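Side-chain contacts in TSSL1 (Pseudomonas aeruginosa, PDB 4B62), which probably anchors the type VI secretion apparatus to the bacterial cell wall, through the OmpA-like peptidoglycan-binding module that makes up this chain: residues 40-45 and 60-65; 105-110 and 147-152. All coordinates share one frame; numbering follows the deposited sequence. Where two conformers were deposited one is given.

Contact 1: 40-45 and 60-65; sequences VTIRGD and QPLLLR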
ATOM      1  N   VAL A  40       7.064   2.224   0.625  1.00  9.90           N
ATOM      2  CA  VAL A  40       6.865   0.805   0.351  1.00  9.47           C
ATOM      3  C   VAL A  40       5.726   0.683  -0.653  1.00  8.53           C
ATOM      4  O   VAL A  40       4.599   1.080  -0.370  1.00 10.18           O
ATOM      5  CB  VAL A  40       6.514   0.019   1.621  1.00 10.18           C
ATOM      6  CG1 VAL A  40       6.413  -1.470   1.302  1.00 11.23           C
ATOM      7  CG2 VAL A  40       7.525   0.283   2.729  1.00 12.26           C
ATOM      8  N   THR A  41       6.049   0.195  -1.853  1.00 10.04           N
ATOM      9  CA  THR A  41       5.051  -0.032  -2.890  1.00  9.94           C
ATOM     10  C   THR A  41       4.631  -1.502  -2.868  1.00  9.93           C
ATOM     11  O   THR A  41       5.482  -2.389  -2.898  1.00 11.28           O
ATOM     12  CB  THR A  41       5.578   0.329  -4.281  1.00  9.60           C
ATOM     13  OG1 THR A  41       5.928   1.716  -4.312  1.00 10.61           O
ATOM     14  CG2 THR A  41       4.542   0.059  -5.356  1.00 10.59           C
ATOM     15  N   ILE A  42       3.326  -1.726  -2.797  1.00 10.00           N
ATOM     16  CA  ILE A  42       2.772  -3.072  -2.766  1.00 10.16           C
ATOM     17  C   ILE A  42       1.669  -3.164  -3.823  1.00 10.26           C
ATOM     18  O   ILE A  42       0.673  -2.434  -3.753  1.00 10.09           O
ATOM     19  CB  ILE A  42       2.185  -3.431  -1.389  1.00  9.96           C
ATOM     20  CG1 ILE A  42       3.146  -3.068  -0.259  1.00 11.65           C
ATOM     21  CG2 ILE A  42       1.804  -4.911  -1.361  1.00  9.84           C
ATOM     22  CD1 ILE A  42       2.687  -3.463   1.121  1.00 13.65           C
ATOM     23  N   ARG A  43       1.841  -4.037  -4.821  1.00 10.81           N
ATOM     24  CA  ARG A  43       0.783  -4.286  -5.789  0.52 10.82           C
ATOM     25  C   ARG A  43      -0.480  -4.744  -5.043  1.00  9.89           C
ATOM     26  O   ARG A  43      -0.401  -5.517  -4.067  1.00 10.08           O
ATOM     27  CB  ARG A  43       1.186  -5.379  -6.789  0.52 13.27           C
ATOM     28  CG  ARG A  43       2.249  -5.061  -7.846  0.52 15.82           C
ATOM     29  CD  ARG A  43       2.376  -6.301  -8.739  0.52 17.86           C
ATOM     30  NE  ARG A  43       3.222  -6.220  -9.936  0.52 15.68           N
ATOM     31  CZ  ARG A  43       4.534  -6.467  -9.975  0.52 15.02           C
ATOM     32  NH1 ARG A  43       5.205  -6.765  -8.867  0.52 17.77           N
ATOM     33  NH2 ARG A  43       5.189  -6.390 -11.135  0.52 11.40           N
ATOM     34  N   GLY A  44      -1.638  -4.300  -5.518  1.00  9.54           N
ATOM     35  CA  GLY A  44      -2.907  -4.738  -4.928  1.00  9.25           C
ATOM     36  C   GLY A  44      -3.041  -6.251  -4.892  1.00  9.82           C
ATOM     37  O   GLY A  44      -3.631  -6.792  -3.962  1.00 10.51           O
ATOM     38  N   ASP A  45      -2.488  -6.930  -5.902  0.50  9.69           N
ATOM     39  CA  ASP A  45      -2.584  -8.389  -5.983  0.50 10.31           C
ATOM     40  C   ASP A  45      -1.915  -9.090  -4.799  0.50 10.06           C
ATOM     41  O   ASP A  45      -2.210 -10.251  -4.536  0.50 11.34           O
ATOM     42  CB  ASP A  45      -1.948  -8.939  -7.271  0.50 12.71           C
ATOM     43  CG  ASP A  45      -2.458  -8.266  -8.537  0.50 14.90           C
ATOM     44  OD1 ASP A  45      -3.674  -8.012  -8.667  0.50 15.57           O
ATOM     45  OD2 ASP A  45      -1.618  -8.004  -9.424  0.50 18.03           O
ATOM     46  N   GLN A  60      -2.414 -11.067   5.226  1.00 11.11           N
ATOM     47  CA  GLN A  60      -2.228 -10.214   6.392  1.00 12.28           C
ATOM     48  C   GLN A  60      -0.818 -10.239   6.980  1.00 11.41           C
ATOM     49  O   GLN A  60      -0.347  -9.205   7.447  1.00 12.88           O
ATOM     50  CB  GLN A  60      -3.302 -10.474   7.434  1.00 13.42           C
ATOM     51  CG  GLN A  60      -4.610  -9.884   6.953  1.00 15.63           C
ATOM     52  CD  GLN A  60      -5.754 -10.057   7.903  1.00 19.06           C
ATOM     53  OE1 GLN A  60      -5.563 -10.313   9.080  1.00 23.41           O
ATOM     54  NE2 GLN A  60      -6.965  -9.904   7.387  1.00 21.74           N
ATOM     55  N   PRO A  61      -0.124 -11.393   6.936  1.00 11.29           N
ATOM     56  CA  PRO A  61       1.227 -11.358   7.492  1.00 12.07           C
ATOM     57  C   PRO A  61       2.166 -10.370   6.780  1.00 11.81           C
ATOM     58  O   PRO A  61       3.073  -9.845   7.402  1.00 12.17           O
ATOM     59  CB  PRO A  61       1.695 -12.793   7.341  1.00 13.17           C
ATOM     60  CG  PRO A  61       0.440 -13.605   7.423  1.00 12.88           C
ATOM     61  CD  PRO A  61      -0.565 -12.775   6.662  1.00 11.74           C
ATOM     62  N   LEU A  62       1.938 -10.107   5.490  1.00 11.26           N
ATOM     63  CA  LEU A  62       2.741  -9.105   4.789  1.00 11.32           C
ATOM     64  C   LEU A  62       2.572  -7.732   5.442  1.00 11.33           C
ATOM     65  O   LEU A  62       3.558  -7.036   5.727  1.00 12.59           O
ATOM     66  CB  LEU A  62       2.384  -9.057   3.303  1.00 11.61           C
ATOM     67  CG  LEU A  62       3.021  -7.935   2.472  1.00 12.15           C
ATOM     68  CD1 LEU A  62       4.546  -7.983   2.560  1.00 13.76           C
ATOM     69  CD2 LEU A  62       2.566  -8.012   1.019  1.00 12.91           C
ATOM     70  N   LEU A  63       1.326  -7.340   5.696  1.00 10.37           N
ATOM     71  CA  LEU A  63       1.088  -6.064   6.382  1.00 11.99           C
ATOM     72  C   LEU A  63       1.598  -6.099   7.810  1.00 10.98           C
ATOM     73  O   LEU A  63       2.030  -5.086   8.340  1.00 12.64           O
ATOM     74  CB  LEU A  63      -0.376  -5.664   6.346  1.00 13.84           C
ATOM     75  CG  LEU A  63      -0.882  -5.105   5.033  1.00 15.84           C
ATOM     76  CD1 LEU A  63      -2.285  -4.579   5.235  1.00 17.23           C
ATOM     77  CD2 LEU A  63       0.008  -3.980   4.501  1.00 17.13           C
ATOM     78  N   LEU A  64       1.534  -7.258   8.459  1.00 11.62           N
ATOM     79  CA  LEU A  64       2.109  -7.376   9.799  1.00 11.20           C
ATOM     80  C   LEU A  64       3.616  -7.080   9.801  1.00 12.22           C
ATOM     81  O   LEU A  64       4.110  -6.401  10.691  1.00 13.53           O
ATOM     82  CB  LEU A  64       1.819  -8.756  10.394  1.00 11.98           C
ATOM     83  CG  LEU A  64       2.277  -8.964  11.836  1.00 13.77           C
ATOM     84  CD1 LEU A  64       1.663  -7.938  12.768  1.00 15.84           C
ATOM     85  CD2 LEU A  64       1.900 -10.374  12.237  1.00 15.11           C
ATOM     86  N   ARG A  65       4.341  -7.563   8.795  1.00 10.99           N
ATOM     87  CA  ARG A  65       5.780  -7.274   8.697  1.00 12.53           C
ATOM     88  C   ARG A  65       6.034  -5.782   8.501  1.00 13.09           C
ATOM     89  O   ARG A  65       7.024  -5.235   9.023  1.00 14.22           O
ATOM     90  CB  ARG A  65       6.421  -8.082   7.576  1.00 13.64           C
ATOM     91  CG  ARG A  65       6.399  -9.569   7.875  1.00 13.89           C
ATOM     92  CD  ARG A  65       7.219 -10.371   6.910  1.00 14.37           C
ATOM     93  NE  ARG A  65       6.626 -10.481   5.591  1.00 14.91           N
ATOM     94  CZ  ARG A  65       5.711 -11.380   5.239  1.00 15.37           C
ATOM     95  NH1 ARG A  65       5.185 -12.205   6.143  1.00 15.76           N
ATOM     96  NH2 ARG A  65       5.300 -11.434   3.979  1.00 15.68           N
TER

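Contact 2: 105-110 and 147-152; sequences QEVADL and VEITVF. With EDO (1,2-ethanediol), chain B.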
ATOM      1  N   GLN A 105      -7.463   3.087   2.632  1.00  9.62           N
ATOM      2  CA  GLN A 105      -8.010   3.250   3.971  1.00  9.99           C
ATOM      3  C   GLN A 105      -7.937   1.944   4.777  1.00 10.06           C
ATOM      4  O   GLN A 105      -7.683   1.971   5.985  1.00 11.17           O
ATOM      5  CB  GLN A 105      -9.449   3.741   3.928  1.00 11.58           C
ATOM      6  CG  GLN A 105      -9.976   4.226   5.277  1.00 14.28           C
ATOM      7  CD  GLN A 105      -9.193   5.408   5.846  1.00 17.10           C
ATOM      8  OE1 GLN A 105      -9.128   6.478   5.240  1.00 21.30           O
ATOM      9  NE2 GLN A 105      -8.580   5.211   7.000  1.00 20.32           N
ATOM     10  N   GLU A 106      -8.185   0.804   4.123  1.00 11.37           N
ATOM     11  CA  GLU A 106      -8.112  -0.460   4.840  1.00 11.20           C
ATOM     12  C   GLU A 106      -6.684  -0.731   5.342  1.00  9.75           C
ATOM     13  O   GLU A 106      -6.471  -1.155   6.493  1.00 11.22           O
ATOM     14  CB  GLU A 106      -8.630  -1.602   3.981  1.00 12.56           C
ATOM     15  CG  GLU A 106      -8.699  -2.947   4.706  1.00 13.46           C
ATOM     16  CD  GLU A 106      -9.783  -3.023   5.779  1.00 16.30           C
ATOM     17  OE1 GLU A 106     -10.661  -2.140   5.855  1.00 22.71           O
ATOM     18  OE2 GLU A 106      -9.764  -3.993   6.564  1.00 19.35           O
ATOM     19  N   VAL A 107      -5.699  -0.432   4.497  1.00  9.97           N
ATOM     20  CA  VAL A 107      -4.308  -0.587   4.903  1.00  9.94           C
ATOM     21  C   VAL A 107      -3.991   0.337   6.087  1.00 10.00           C
ATOM     22  O   VAL A 107      -3.412  -0.082   7.087  1.00 10.78           O
ATOM     23  CB  VAL A 107      -3.366  -0.365   3.701  1.00 10.62           C
ATOM     24  CG1 VAL A 107      -1.903  -0.296   4.127  1.00 11.42           C
ATOM     25  CG2 VAL A 107      -3.534  -1.491   2.697  1.00 10.97           C
ATOM     26  N   ALA A 108      -4.387   1.600   5.978  1.00  9.95           N
ATOM     27  CA  ALA A 108      -4.166   2.539   7.080  1.00 10.93           C
ATOM     28  C   ALA A 108      -4.839   2.070   8.370  1.00 10.15           C
ATOM     29  O   ALA A 108      -4.256   2.141   9.457  1.00 11.49           O
ATOM     30  CB  ALA A 108      -4.643   3.936   6.703  1.00 10.92           C
ATOM     31  N   ASP A 109      -6.075   1.584   8.240  1.00 10.76           N
ATOM     32  CA  ASP A 109      -6.845   1.151   9.415  1.00 11.00           C
ATOM     33  C   ASP A 109      -6.169  -0.049  10.087  1.00 11.70           C
ATOM     34  O   ASP A 109      -6.029  -0.098  11.308  1.00 13.07           O
ATOM     35  CB  ASP A 109      -8.271   0.767   9.017  1.00 11.17           C
ATOM     36  CG  ASP A 109      -9.159   1.961   8.694  1.00 13.62           C
ATOM     37  OD1 ASP A 109      -8.751   3.121   8.914  1.00 15.50           O
ATOM     38  OD2 ASP A 109     -10.283   1.720   8.216  1.00 16.86           O
ATOM     39  N   LEU A 110      -5.742  -1.012   9.280  1.00 11.43           N
ATOM     40  CA  LEU A 110      -5.123  -2.220   9.821  1.00 11.59           C
ATOM     41  C   LEU A 110      -3.794  -1.904  10.502  1.00 11.00           C
ATOM     42  O   LEU A 110      -3.489  -2.415  11.593  1.00 12.60           O
ATOM     43  CB  LEU A 110      -4.926  -3.261   8.716  1.00 12.20           C
ATOM     44  CG  LEU A 110      -6.209  -3.922   8.210  1.00 13.50           C
ATOM     45  CD1 LEU A 110      -5.944  -4.659   6.904  1.00 12.91           C
ATOM     46  CD2 LEU A 110      -6.771  -4.864   9.261  1.00 15.67           C
ATOM     47  N   VAL A 147      -0.834   0.028  -3.469  1.00  8.38           N
ATOM     48  CA  VAL A 147      -0.732   1.050  -2.439  1.00  8.53           C
ATOM     49  C   VAL A 147       0.737   1.463  -2.313  1.00  8.21           C
ATOM     50  O   VAL A 147       1.652   0.658  -2.537  1.00  9.27           O
ATOM     51  CB  VAL A 147      -1.287   0.604  -1.057  1.00  9.40           C
ATOM     52  CG1 VAL A 147      -2.779   0.342  -1.163  1.00 10.33           C
ATOM     53  CG2 VAL A 147      -0.567  -0.610  -0.506  1.00 10.43           C
ATOM     54  N   GLU A 148       0.939   2.739  -1.976  1.00  8.15           N
ATOM     55  CA  GLU A 148       2.242   3.253  -1.618  1.00  8.41           C
ATOM     56  C   GLU A 148       2.151   3.707  -0.177  1.00  8.44           C
ATOM     57  O   GLU A 148       1.352   4.589   0.157  1.00  9.52           O
ATOM     58  CB  GLU A 148       2.671   4.393  -2.548  1.00  8.92           C
ATOM     59  CG  GLU A 148       2.906   3.939  -3.982  1.00  9.05           C
ATOM     60  CD  GLU A 148       3.498   5.006  -4.906  1.00  9.46           C
ATOM     61  OE1 GLU A 148       3.894   6.095  -4.408  1.00 11.13           O
ATOM     62  OE2 GLU A 148       3.567   4.737  -6.138  1.00  9.92           O
ATOM     63  N   ILE A 149       2.968   3.095   0.670  1.00  8.17           N
ATOM     64  CA  ILE A 149       2.983   3.376   2.097  1.00  8.30           C
ATOM     65  C   ILE A 149       4.241   4.211   2.383  1.00  9.16           C
ATOM     66  O   ILE A 149       5.360   3.718   2.273  1.00  9.62           O
ATOM     67  CB  ILE A 149       3.018   2.079   2.924  1.00  9.63           C
ATOM     68  CG1 ILE A 149       1.806   1.205   2.595  1.00 10.15           C
ATOM     69  CG2 ILE A 149       3.053   2.379   4.417  1.00 10.11           C
ATOM     70  CD1 ILE A 149       1.902  -0.216   3.116  1.00 11.03           C
ATOM     71  N   THR A 150       4.049   5.481   2.721  1.00 10.52           N
ATOM     72  CA  THR A 150       5.156   6.387   2.960  1.00 10.41           C
ATOM     73  C   THR A 150       5.296   6.597   4.453  1.00  9.86           C
ATOM     74  O   THR A 150       4.349   7.027   5.104  1.00 11.65           O
ATOM     75  CB  THR A 150       4.902   7.739   2.271  1.00 10.19           C
ATOM     76  OG1 THR A 150       4.895   7.558   0.852  1.00 11.77           O
ATOM     77  CG2 THR A 150       5.972   8.751   2.625  1.00 11.60           C
ATOM     78  N   VAL A 151       6.480   6.298   4.989  1.00 11.15           N
ATOM     79  CA  VAL A 151       6.813   6.648   6.367  1.00 12.02           C
ATOM     80  C   VAL A 151       7.799   7.809   6.299  1.00 11.78           C
ATOM     81  O   VAL A 151       8.824   7.751   5.614  1.00 13.06           O
ATOM     82  CB  VAL A 151       7.368   5.474   7.222  1.00 13.68           C
ATOM     83  CG1 VAL A 151       8.703   4.983   6.725  1.00 18.18           C
ATOM     84  CG2 VAL A 151       7.501   5.902   8.680  1.00 16.38           C
ATOM     85  N   PHE A 152       7.468   8.847   7.038  1.00 11.87           N
ATOM     86  CA  PHE A 152       8.289  10.038   7.139  1.00 13.34           C
ATOM     87  C   PHE A 152       9.319   9.893   8.260  1.00 14.87           C
ATOM     88  O   PHE A 152       9.285   8.957   9.035  1.00 14.46           O
ATOM     89  CB  PHE A 152       7.385  11.243   7.392  1.00 13.12           C
ATOM     90  CG  PHE A 152       6.425  11.514   6.265  1.00 11.84           C
ATOM     91  CD1 PHE A 152       6.815  12.289   5.192  1.00 13.30           C
ATOM     92  CD2 PHE A 152       5.136  10.994   6.260  1.00 12.50           C
ATOM     93  CE1 PHE A 152       5.944  12.556   4.146  1.00 11.96           C
ATOM     94  CE2 PHE A 152       4.257  11.247   5.217  1.00 12.65           C
ATOM     95  CZ  PHE A 152       4.664  12.029   4.159  1.00 13.20           C
TER
HETATM   96  C1  EDO B1447       4.998   9.258  -1.908  1.00 16.91           C
HETATM   97  O1  EDO B1447       5.863   9.543  -0.792  1.00 13.45           O
HETATM   98  C2  EDO B1447       5.527   9.805  -3.234  1.00 16.63           C
HETATM   99  O2  EDO B1447       6.802   9.225  -3.550  1.00 16.26           O

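Contact 1: 40-45 and 60-65
I42, on an inner strand of the OmpA-like alpha/beta module, meets L62 and L63 in the first turns of helix 60-72, which lies against one face of the mixed sheet. The contact across the two segments is entirely apolar and is divided between the two arms of the isoleucine. Its CG2 methyl comes to 4.0 Å from CD2 of L62, and the two side chains slide past one another in opposite directions. The longer arm takes the other leucine, I42 CD1 lying 4.3 Å from CD2 of L63. With CG2 of I42 anti to the backbone N and CG1 beside it (chi1 -47°), the arms diverge, and an extended chi2 (-176°) carries CD1 out towards the helix. L62 sets out toward the strand, whereas the first bond of L63 runs off to the side and only its end comes near. All three residues are buried, and L47, from the loop between strand and helix, touches both I42 and L63. L63 also reaches L110, so the apolar cluster continues to helix 96-115.

Charged groups of the two segments find their partners elsewhere, not in each other. In one of its two conformers D45, just beyond the strand, forms a salt bridge with R145. R65 pairs through NE with D23, and its guanidinium folds back over its own helix: one face has L62 CA and P61 O against it, both offset toward the rim, with P61 O 3.3 Å from the guanidinium plane.

Contact 2: 105-110 and 147-152
V107 reaches from helix 96-115 to two residues of strand 146-152, one with each methyl. CG1 lies 3.9 Å from CD1 of I149, the side chains crossing obliquely, while CG2 is 4.3 Å from CG1 of V147. The valine has CG1 anti to the backbone N (chi1 171°), which places CG2 beside that N and spreads the pair of methyls along the strand, over residues two positions apart. V147 and I149 both point toward the helix, and no hydrogen bond joins the segments.

Around this first shell the apolar packing continues. F48 and V79 also touch V107, L47 touches V147, and V77 of the adjoining strand 77-82 lies against I149. The strand itself is held on both sides by backbone hydrogen bonds, with E148 paired to T80 along one edge and strand 37-43 along the other, as befits its place inside the sheet of this OmpA-like fold.

Farther out the chemistry turns polar. On the helix, one turn is clamped by Q105 NE2, which donates to D109 OD1 at 2.8 Å; the acceptor lies nearly in the amide plane of the glutamine, but the donor comes from above the carboxylate plane of the aspartate. On the other face of the sheet, T150 OG1 is 2.8 Å from O1 of a 1,2-ethanediol, probably from the crystallisation liquor, which R37 also binds. The methyl CG2 of T150 meanwhile lies over one face of the F152 ring, toward its rim.

With nothing but branched aliphatic groups meeting between helix and strand, attachment rests on shape and dispersion, with no directional bond between the two; the protein's own hydrogen bonds here run within the helix or between strands.

In the fold
Both contacts are buried and aliphatic, and each lays a helix on the same face of one sheet. They share no secondary-structure element: contact 1 joins strand 37-43 to helix 60-72, contact 2 strand 146-152 to helix 96-115. The two strands are antiparallel neighbours, with probable backbone hydrogen bonds from I149 N to V40 O and from V147 N to I42 O. Beneath the helices, I42 CD1 packs 3.9 Å from I149 CD1, merging the two contacts into one core. Salt bridges occur around both, that of contact 2 joining E148 to R146; contact 2 adds an amide-carboxylate bond on its helix and a bound diol on the far face of the sheet.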